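Local coordinates for protein DNA methyltransferase (Nicotiana tabacum, PDB 4ONQ) that probably transfers methyl groups to cytosine C5 in DNA, as the catalytic domain of a plant DRM-type de novo methyltransferase, here bound to sinefungin, at residues L166-V169 against K173-P176; D117-L122 against D159-W164; F39-N44 against A217-V222. The protein carries 5 engineered substitutions. One frame throughout, in Å; residues are numbered along the deposited sequence.

Contact 1: residues L166-V169 against K173-P176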
loop_
_atom_site.group_PDB
_atom_site.type_symbol
_atom_site.label_atom_id
_atom_site.label_comp_id
_atom_site.label_asym_id
_atom_site.label_seq_id
_atom_site.Cartn_x
_atom_site.Cartn_y
_atom_site.Cartn_z
ATOM N N LEU A 166 -15.304 5.501 10.692
ATOM C CA LEU A 166 -16.732 5.349 10.469
ATOM C C LEU A 166 -17.225 6.426 9.519
ATOM O O LEU A 166 -16.777 7.565 9.581
ATOM C CB LEU A 166 -17.481 5.420 11.794
ATOM C CG LEU A 166 -17.013 4.376 12.802
ATOM C CD1 LEU A 166 -17.705 4.588 14.125
ATOM C CD2 LEU A 166 -17.266 2.968 12.288
ATOM N N VAL A 167 -18.136 6.056 8.629
ATOM C CA VAL A 167 -18.670 6.988 7.651
ATOM C C VAL A 167 -20.185 7.042 7.795
ATOM O O VAL A 167 -20.805 6.069 8.204
ATOM C CB VAL A 167 -18.286 6.563 6.219
ATOM C CG1 VAL A 167 -16.766 6.628 6.034
ATOM C CG2 VAL A 167 -18.800 5.155 5.922
ATOM N N TRP A 168 -20.776 8.186 7.471
ATOM C CA TRP A 168 -22.223 8.344 7.575
ATOM C C TRP A 168 -22.919 7.716 6.381
ATOM O O TRP A 168 -22.542 7.969 5.242
ATOM C CB TRP A 168 -22.604 9.822 7.701
ATOM C CG TRP A 168 -22.017 10.459 8.920
ATOM C CD1 TRP A 168 -20.802 11.081 9.022
ATOM C CD2 TRP A 168 -22.611 10.522 10.223
ATOM N NE1 TRP A 168 -20.608 11.532 10.309
ATOM C CE2 TRP A 168 -21.703 11.202 11.064
ATOM C CE3 TRP A 168 -23.822 10.069 10.761
ATOM C CZ2 TRP A 168 -21.969 11.442 12.413
ATOM C CZ3 TRP A 168 -24.084 10.305 12.100
ATOM C CH2 TRP A 168 -23.159 10.986 12.911
ATOM N N VAL A 169 -23.926 6.886 6.649
ATOM C CA VAL A 169 -24.660 6.207 5.582
ATOM C C VAL A 169 -26.159 6.464 5.665
ATOM O O VAL A 169 -26.925 6.024 4.812
ATOM C CB VAL A 169 -24.408 4.688 5.596
ATOM C CG1 VAL A 169 -22.956 4.399 5.241
ATOM C CG2 VAL A 169 -24.768 4.106 6.951
ATOM N N LYS A 173 -26.976 7.270 11.394
ATOM C CA LYS A 173 -26.323 5.994 11.108
ATOM C C LYS A 173 -24.909 6.136 10.563
ATOM O O LYS A 173 -24.711 6.574 9.427
ATOM C CB LYS A 173 -27.159 5.165 10.137
ATOM C CG LYS A 173 -28.584 4.929 10.598
ATOM C CD LYS A 173 -29.242 3.836 9.781
ATOM C CE LYS A 173 -29.253 4.207 8.308
ATOM N NZ LYS A 173 -29.686 3.054 7.484
ATOM N N VAL A 174 -23.929 5.760 11.380
ATOM C CA VAL A 174 -22.571 5.600 10.889
ATOM C C VAL A 174 -22.297 4.124 10.720
ATOM O O VAL A 174 -22.951 3.281 11.339
ATOM C CB VAL A 174 -21.508 6.185 11.838
ATOM C CG1 VAL A 174 -21.584 7.705 11.860
ATOM C CG2 VAL A 174 -21.657 5.597 13.223
ATOM N N ALA A 175 -21.314 3.815 9.886
ATOM C CA ALA A 175 -20.971 2.437 9.584
ATOM C C ALA A 175 -19.482 2.326 9.327
ATOM O O ALA A 175 -18.853 3.273 8.863
ATOM C CB ALA A 175 -21.754 1.965 8.372
ATOM N N PRO A 176 -18.906 1.165 9.636
ATOM C CA PRO A 176 -17.540 0.959 9.153
ATOM C C PRO A 176 -17.547 0.807 7.630
ATOM O O PRO A 176 -18.596 0.501 7.054
ATOM C CB PRO A 176 -17.124 -0.352 9.823
ATOM C CG PRO A 176 -18.429 -1.075 10.082
ATOM C CD PRO A 176 -19.449 -0.006 10.347
#
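Val174 presses its CG1 methyl onto one face of the Trp168 indole in a two-stranded antiparallel beta hairpin. Val174 CG1 lies 3.3 Å from the centroid of the Trp168 six-membered ring and 9° off the ring normal, a CH-pi contact directly over the face. The two residues are a non-hydrogen-bonded pair with side chains lying alongside each other on one face of the hairpin. With CG anti to the carbonyl carbon (chi1 -61°), Trp168 turns its benzo ring back over the valine. Beside this pair, Leu166 CB meets Val174 CB at 4.1 Å, while Leu166 CD2 reaches Pro176 N at 3.6 Å. Val167 and Ala175 place their side chains on the other face and exchange two backbone bonds, Val167 N to Ala175 O and Ala175 N to Val167 O, both 2.9 Å; toward the turn, Val169 N donates to Lys173 O at 2.9 Å, nearly straight at 175°. Further out, Ile138 and Thr135 of helix 132-143 pack on Val174, and Trp113 meets the indole edge-to-face. An alanine in place of Trp168 is likely to open a gap over Val174 CG1 and leave Asp117 without its indole donor, since Asp117 OD2 accepts a hydrogen bond from Trp168 NE1.

Contact 2: residues D117-L122 against D159-W164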
loop_
_atom_site.group_PDB
_atom_site.type_symbol
_atom_site.label_atom_id
_atom_site.label_comp_id
_atom_site.label_asym_id
_atom_site.label_seq_id
_atom_site.Cartn_x
_atom_site.Cartn_y
_atom_site.Cartn_z
ATOM N N ASP A 117 -19.413 17.453 11.006
ATOM C CA ASP A 117 -18.342 16.485 10.801
ATOM C C ASP A 117 -17.429 17.030 9.710
ATOM O O ASP A 117 -17.757 16.967 8.525
ATOM C CB ASP A 117 -18.911 15.119 10.409
ATOM C CG ASP A 117 -17.864 14.008 10.433
ATOM O OD1 ASP A 117 -16.679 14.275 10.124
ATOM O OD2 ASP A 117 -18.232 12.858 10.762
ATOM N N PRO A 118 -16.273 17.574 10.109
ATOM C CA PRO A 118 -15.401 18.316 9.191
ATOM C C PRO A 118 -14.510 17.431 8.332
ATOM O O PRO A 118 -13.860 17.947 7.428
ATOM C CB PRO A 118 -14.536 19.150 10.140
ATOM C CG PRO A 118 -14.437 18.313 11.375
ATOM C CD PRO A 118 -15.745 17.551 11.487
ATOM N N ARG A 119 -14.474 16.131 8.607
ATOM C CA ARG A 119 -13.606 15.224 7.863
ATOM C C ARG A 119 -13.879 15.242 6.360
ATOM O O ARG A 119 -15.030 15.207 5.921
ATOM C CB ARG A 119 -13.762 13.796 8.366
ATOM C CG ARG A 119 -13.307 13.562 9.777
ATOM C CD ARG A 119 -13.607 12.126 10.178
ATOM N NE ARG A 119 -15.040 11.845 10.138
ATOM C CZ ARG A 119 -15.557 10.627 10.033
ATOM N NH1 ARG A 119 -14.756 9.574 9.945
ATOM N NH2 ARG A 119 -16.872 10.468 10.009
ATOM N N THR A 120 -12.808 15.302 5.578
ATOM C CA THR A 120 -12.904 15.112 4.137
ATOM C C THR A 120 -11.910 14.029 3.749
ATOM O O THR A 120 -11.800 13.637 2.590
ATOM C CB THR A 120 -12.600 16.407 3.370
ATOM O OG1 THR A 120 -11.294 16.871 3.725
ATOM C CG2 THR A 120 -13.625 17.480 3.713
ATOM N N LYS A 121 -11.204 13.535 4.756
ATOM C CA LYS A 121 -10.162 12.546 4.565
ATOM C C LYS A 121 -10.283 11.504 5.665
ATOM O O LYS A 121 -10.506 11.841 6.831
ATOM C CB LYS A 121 -8.795 13.221 4.663
ATOM C CG LYS A 121 -7.822 12.815 3.585
ATOM C CD LYS A 121 -7.998 13.658 2.331
ATOM C CE LYS A 121 -7.027 13.214 1.258
ATOM N NZ LYS A 121 -7.241 13.942 -0.009
ATOM N N LEU A 122 -10.137 10.238 5.299
ATOM C CA LEU A 122 -10.153 9.158 6.278
ATOM C C LEU A 122 -8.766 8.970 6.883
ATOM O O LEU A 122 -7.764 9.365 6.292
ATOM C CB LEU A 122 -10.618 7.857 5.621
ATOM C CG LEU A 122 -12.081 7.820 5.170
ATOM C CD1 LEU A 122 -12.272 6.853 4.018
ATOM C CD2 LEU A 122 -12.972 7.425 6.332
ATOM N N ASP A 159 -14.424 11.592 17.689
ATOM C CA ASP A 159 -13.295 10.813 18.122
ATOM C C ASP A 159 -13.462 9.360 17.786
ATOM O O ASP A 159 -12.537 8.759 17.339
ATOM C CB ASP A 159 -13.000 10.969 19.635
ATOM C CG ASP A 159 -12.422 12.327 20.014
ATOM O OD1 ASP A 159 -12.028 13.095 19.147
ATOM O OD2 ASP A 159 -12.362 12.642 21.202
ATOM N N GLN A 160 -14.631 8.800 18.044
ATOM C CA GLN A 160 -14.880 7.441 17.667
ATOM C C GLN A 160 -14.819 7.202 16.176
ATOM O O GLN A 160 -14.316 6.225 15.769
ATOM C CB GLN A 160 -16.184 6.924 18.240
ATOM C CG GLN A 160 -16.289 6.954 19.735
ATOM C CD GLN A 160 -15.199 6.211 20.430
ATOM O OE1 GLN A 160 -14.910 5.096 20.128
ATOM N NE2 GLN A 160 -14.610 6.839 21.376
ATOM N N CYS A 161 -15.344 8.108 15.382
ATOM C CA CYS A 161 -15.308 8.010 13.939
ATOM C C CYS A 161 -13.940 8.058 13.320
ATOM O O CYS A 161 -13.667 7.346 12.416
ATOM C CB CYS A 161 -16.165 9.078 13.314
ATOM S SG CYS A 161 -17.894 8.884 13.573
ATOM N N ARG A 162 -13.092 8.930 13.816
ATOM C CA ARG A 162 -11.729 8.977 13.391
ATOM C C ARG A 162 -10.970 7.754 13.749
ATOM O O ARG A 162 -10.185 7.273 12.976
ATOM C CB ARG A 162 -11.035 10.157 14.005
ATOM C CG ARG A 162 -11.412 11.456 13.389
ATOM C CD ARG A 162 -10.921 12.633 14.180
ATOM N NE ARG A 162 -10.931 13.738 13.279
ATOM C CZ ARG A 162 -11.673 14.802 13.426
ATOM N NH1 ARG A 162 -12.425 14.926 14.480
ATOM N NH2 ARG A 162 -11.643 15.739 12.518
ATOM N N LYS A 163 -11.184 7.278 14.951
ATOM C CA LYS A 163 -10.510 6.118 15.440
ATOM C C LYS A 163 -10.857 4.890 14.658
ATOM O O LYS A 163 -10.056 4.048 14.441
ATOM C CB LYS A 163 -10.805 5.922 16.902
ATOM C CG LYS A 163 -10.367 4.592 17.435
ATOM C CD LYS A 163 -10.463 4.526 18.932
ATOM C CE LYS A 163 -9.787 3.282 19.419
ATOM N NZ LYS A 163 -10.436 2.747 20.607
ATOM N N TRP A 164 -12.084 4.786 14.255
ATOM C CA TRP A 164 -12.534 3.565 13.599
ATOM C C TRP A 164 -12.865 3.744 12.122
ATOM O O TRP A 164 -13.331 2.805 11.479
ATOM C CB TRP A 164 -13.754 3.000 14.332
ATOM C CG TRP A 164 -13.428 2.491 15.692
ATOM C CD1 TRP A 164 -13.526 3.173 16.870
ATOM C CD2 TRP A 164 -12.936 1.188 16.021
ATOM N NE1 TRP A 164 -13.135 2.370 17.914
ATOM C CE2 TRP A 164 -12.768 1.147 17.419
ATOM C CE3 TRP A 164 -12.639 0.046 15.269
ATOM C CZ2 TRP A 164 -12.302 0.016 18.082
ATOM C CZ3 TRP A 164 -12.182 -1.080 15.930
ATOM C CH2 TRP A 164 -12.015 -1.086 17.321
#
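An Asx turn in the loop between helices 107-110 and 132-143 brings Arg119 against helix 151-164, where one face of its guanidinium rests on Cys161. Cys161 CB lies over that face, displaced toward its rim, with Arg119 NH2 at 3.7 Å. Arg119 NH1 runs past the helix backbone, 3.5 Å from Cys161 O, in a contact that is not a hydrogen bond. The flat group is held from within its own loop. Asp117 takes it side-on in a two-pronged salt bridge: Arg119 NE gives a nearly straight bond to the syn lone pair of Asp117 OD1 at 2.9 Å, and Arg119 NH2 reaches Asp117 OD2 at 2.9 Å. OD1 accepts a second time, from the backbone N of Arg119, at 3.3 Å, which closes the turn. A bend at chi3 (-62°) turns the guanidinium edge-on to the carboxylate, and the paired bonds from NE and NH2 are likely to hold it flat. Arg162 passes Arg119 in the opposite direction, extended from CG to NE. Its guanidinium receives Arg119 CG over one face, with Arg162 NH2 3.9 Å from that carbon, and the two guanidinium planes are 64° apart. Pro118 meets Arg162 crosswise, its CG 4.0 Å from Arg162 NH2. The like charges do not touch, and the Asp117 carboxylate would probably offset their repulsion. The third guanidinium nitrogen of Arg119, NH1, donates to Leu166 O on strand 166-170, the first strand of the hairpin that follows helix 151-164, while Leu158, one turn earlier on that helix, packs on Asp117 and Pro118.

Contact 3: residues F39-N44 against A217-V222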
loop_
_atom_site.group_PDB
_atom_site.type_symbol
_atom_site.label_atom_id
_atom_site.label_comp_id
_atom_site.label_asym_id
_atom_site.label_seq_id
_atom_site.Cartn_x
_atom_site.Cartn_y
_atom_site.Cartn_z
ATOM N N PHE A 39 16.698 -3.329 -9.006
ATOM C CA PHE A 39 16.017 -2.241 -8.320
ATOM C C PHE A 39 15.333 -2.819 -7.095
ATOM O O PHE A 39 14.821 -3.937 -7.137
ATOM C CB PHE A 39 14.979 -1.584 -9.228
ATOM C CG PHE A 39 15.567 -0.645 -10.239
ATOM C CD1 PHE A 39 16.121 0.559 -9.841
ATOM C CD2 PHE A 39 15.559 -0.961 -11.588
ATOM C CE1 PHE A 39 16.657 1.433 -10.768
ATOM C CE2 PHE A 39 16.097 -0.092 -12.521
ATOM C CZ PHE A 39 16.646 1.106 -12.109
ATOM N N PHE A 40 15.332 -2.080 -5.993
ATOM C CA PHE A 40 14.625 -2.560 -4.815
ATOM C C PHE A 40 13.727 -1.496 -4.213
ATOM O O PHE A 40 14.006 -0.301 -4.306
ATOM C CB PHE A 40 15.575 -3.157 -3.769
ATOM C CG PHE A 40 16.327 -2.138 -2.964
ATOM C CD1 PHE A 40 15.796 -1.637 -1.782
ATOM C CD2 PHE A 40 17.580 -1.706 -3.366
ATOM C CE1 PHE A 40 16.493 -0.708 -1.029
ATOM C CE2 PHE A 40 18.284 -0.774 -2.613
ATOM C CZ PHE A 40 17.739 -0.278 -1.442
ATOM N N TYR A 41 12.650 -1.954 -3.593
ATOM C CA TYR A 41 11.628 -1.080 -3.054
ATOM C C TYR A 41 11.163 -1.681 -1.736
ATOM O O TYR A 41 10.613 -2.779 -1.709
ATOM C CB TYR A 41 10.473 -1.001 -4.050
ATOM C CG TYR A 41 9.423 0.046 -3.764
ATOM C CD1 TYR A 41 9.601 1.375 -4.167
ATOM C CD2 TYR A 41 8.231 -0.303 -3.122
ATOM C CE1 TYR A 41 8.620 2.329 -3.920
ATOM C CE2 TYR A 41 7.250 0.630 -2.871
ATOM C CZ TYR A 41 7.444 1.941 -3.266
ATOM O OH TYR A 41 6.447 2.855 -3.014
ATOM N N TYR A 42 11.421 -0.972 -0.643
ATOM C CA TYR A 42 11.034 -1.425 0.685
ATOM C C TYR A 42 10.080 -0.433 1.337
ATOM O O TYR A 42 10.323 0.770 1.328
ATOM C CB TYR A 42 12.259 -1.622 1.589
ATOM C CG TYR A 42 11.865 -2.116 2.958
ATOM C CD1 TYR A 42 11.495 -3.439 3.148
ATOM C CD2 TYR A 42 11.817 -1.260 4.048
ATOM C CE1 TYR A 42 11.108 -3.900 4.381
ATOM C CE2 TYR A 42 11.430 -1.716 5.296
ATOM C CZ TYR A 42 11.074 -3.040 5.455
ATOM O OH TYR A 42 10.681 -3.524 6.685
ATOM N N GLU A 43 9.001 -0.944 1.920
ATOM C CA GLU A 43 8.004 -0.089 2.549
ATOM C C GLU A 43 7.880 -0.386 4.036
ATOM O O GLU A 43 7.826 -1.546 4.442
ATOM C CB GLU A 43 6.647 -0.272 1.870
ATOM C CG GLU A 43 5.506 0.490 2.530
ATOM C CD GLU A 43 4.425 -0.424 3.080
ATOM O OE1 GLU A 43 4.699 -1.626 3.279
ATOM O OE2 GLU A 43 3.298 0.060 3.310
ATOM N N ASN A 44 7.838 0.661 4.851
ATOM C CA ASN A 44 7.579 0.477 6.271
ATOM C C ASN A 44 6.745 1.617 6.830
ATOM O O ASN A 44 6.655 2.679 6.217
ATOM C CB ASN A 44 8.888 0.342 7.049
ATOM C CG ASN A 44 8.830 -0.750 8.098
ATOM O OD1 ASN A 44 7.760 -1.069 8.623
ATOM N ND2 ASN A 44 9.979 -1.341 8.401
ATOM N N ALA A 217 2.490 2.856 -7.415
ATOM C CA ALA A 217 2.562 2.933 -8.870
ATOM C C ALA A 217 3.224 4.231 -9.292
ATOM O O ALA A 217 3.976 4.262 -10.267
ATOM C CB ALA A 217 1.185 2.818 -9.488
ATOM N N TYR A 218 2.935 5.304 -8.560
ATOM C CA TYR A 218 3.595 6.576 -8.824
ATOM C C TYR A 218 5.102 6.417 -8.696
ATOM O O TYR A 218 5.854 6.950 -9.511
ATOM C CB TYR A 218 3.099 7.670 -7.883
ATOM C CG TYR A 218 3.724 9.029 -8.128
ATOM C CD1 TYR A 218 3.395 9.779 -9.254
ATOM C CD2 TYR A 218 4.631 9.569 -7.226
ATOM C CE1 TYR A 218 3.956 11.026 -9.473
ATOM C CE2 TYR A 218 5.197 10.812 -7.439
ATOM C CZ TYR A 218 4.858 11.535 -8.561
ATOM O OH TYR A 218 5.427 12.772 -8.767
ATOM N N HIS A 219 5.552 5.674 -7.688
ATOM C CA HIS A 219 6.998 5.442 -7.585
ATOM C C HIS A 219 7.576 4.502 -8.659
ATOM O O HIS A 219 8.660 4.750 -9.188
ATOM C CB HIS A 219 7.389 4.983 -6.183
ATOM C CG HIS A 219 6.992 5.946 -5.110
ATOM N ND1 HIS A 219 6.773 5.562 -3.804
ATOM C CD2 HIS A 219 6.758 7.280 -5.153
ATOM C CE1 HIS A 219 6.427 6.617 -3.090
ATOM N NE2 HIS A 219 6.412 7.672 -3.883
ATOM N N LEU A 220 6.852 3.435 -8.989
ATOM C CA LEU A 220 7.352 2.430 -9.927
ATOM C C LEU A 220 7.215 2.853 -11.386
ATOM O O LEU A 220 7.733 2.183 -12.274
ATOM C CB LEU A 220 6.629 1.094 -9.726
ATOM C CG LEU A 220 6.762 0.404 -8.368
ATOM C CD1 LEU A 220 5.959 -0.901 -8.322
ATOM C CD2 LEU A 220 8.219 0.140 -8.051
ATOM N N SER A 221 6.511 3.953 -11.634
ATOM C CA SER A 221 6.202 4.361 -13.003
ATOM C C SER A 221 7.459 4.595 -13.839
ATOM O O SER A 221 7.443 4.418 -15.053
ATOM C CB SER A 221 5.330 5.617 -13.008
ATOM O OG SER A 221 6.040 6.728 -12.502
ATOM N N VAL A 222 8.547 4.974 -13.174
ATOM C CA VAL A 222 9.836 5.178 -13.829
ATOM C C VAL A 222 10.371 3.903 -14.479
ATOM O O VAL A 222 11.298 3.953 -15.284
ATOM C CB VAL A 222 10.902 5.687 -12.836
ATOM C CG1 VAL A 222 10.435 6.964 -12.153
ATOM C CG2 VAL A 222 11.221 4.612 -11.802
#
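Tyr41 reaches from an inner strand of the seven-stranded mixed sheet to the rim of the His219 imidazole, joining strand 39-45 of the Rossmann-like methyltransferase fold to helix 213-220. Tyr41 OH and His219 ND1 lie 2.8 Å apart in a hydrogen bond that either could donate. The hydroxyl comes in at the edge of the imidazole, near its plane, and ND1 in turn lies in the plane of the phenol ring. Neither ring covers the other: their centroids are 5.9 Å apart, with planes at 51°, in a rim-to-rim pair. Alongside the polar link, Tyr41 CE1 packs on His219 CB at 3.7 Å. Leu220 adds a looser apolar touch, its CD2 coming obliquely to Tyr41 CD1 at 4.3 Å. Tyr41 stretches its ring across to the helix because chi1 (-170°) sets CG opposite the backbone N. Both polar atoms of the link are buried, and each satisfies the other. Tyr82, on the neighbouring strand 79-84, meets the His219 ring edge-to-face and also the Tyr41 ring, while Ile311 of strand 309-312 packs on Tyr41. The strand goes on to Glu43 and Asn44, which begin the Glu-Asn-Val signature of C5-methyltransferases, and the Tyr41 side chain lies about 9 Å from the bound sinefungin. Just past Leu220, the chain is held by Ser221, whose OG donates to Tyr218 O at 3.0 Å from above the carbonyl plane and is also bonded to Phe92 N.

In the fold
From the N terminus, the chain first lays down segment 39-44 of strand 39-45, which waits until 217-222 for its partner, so contact 3 closes a loop of more than 170 residues. Contacts 2 and 1 both fall within that loop, in series: 117-122 meets 159-164, then the short hairpin of contact 1 follows directly. Their centres are 10 Å apart and they touch, joining loop, helix 151-164 and hairpin into one lobe. Contact 3 lies in the catalytic part on the opposite side of the chain's centre, its nearest atoms about 14 Å from contact 2. The inserted lobe's position is consistent with the target-recognition region of C5-methyltransferases.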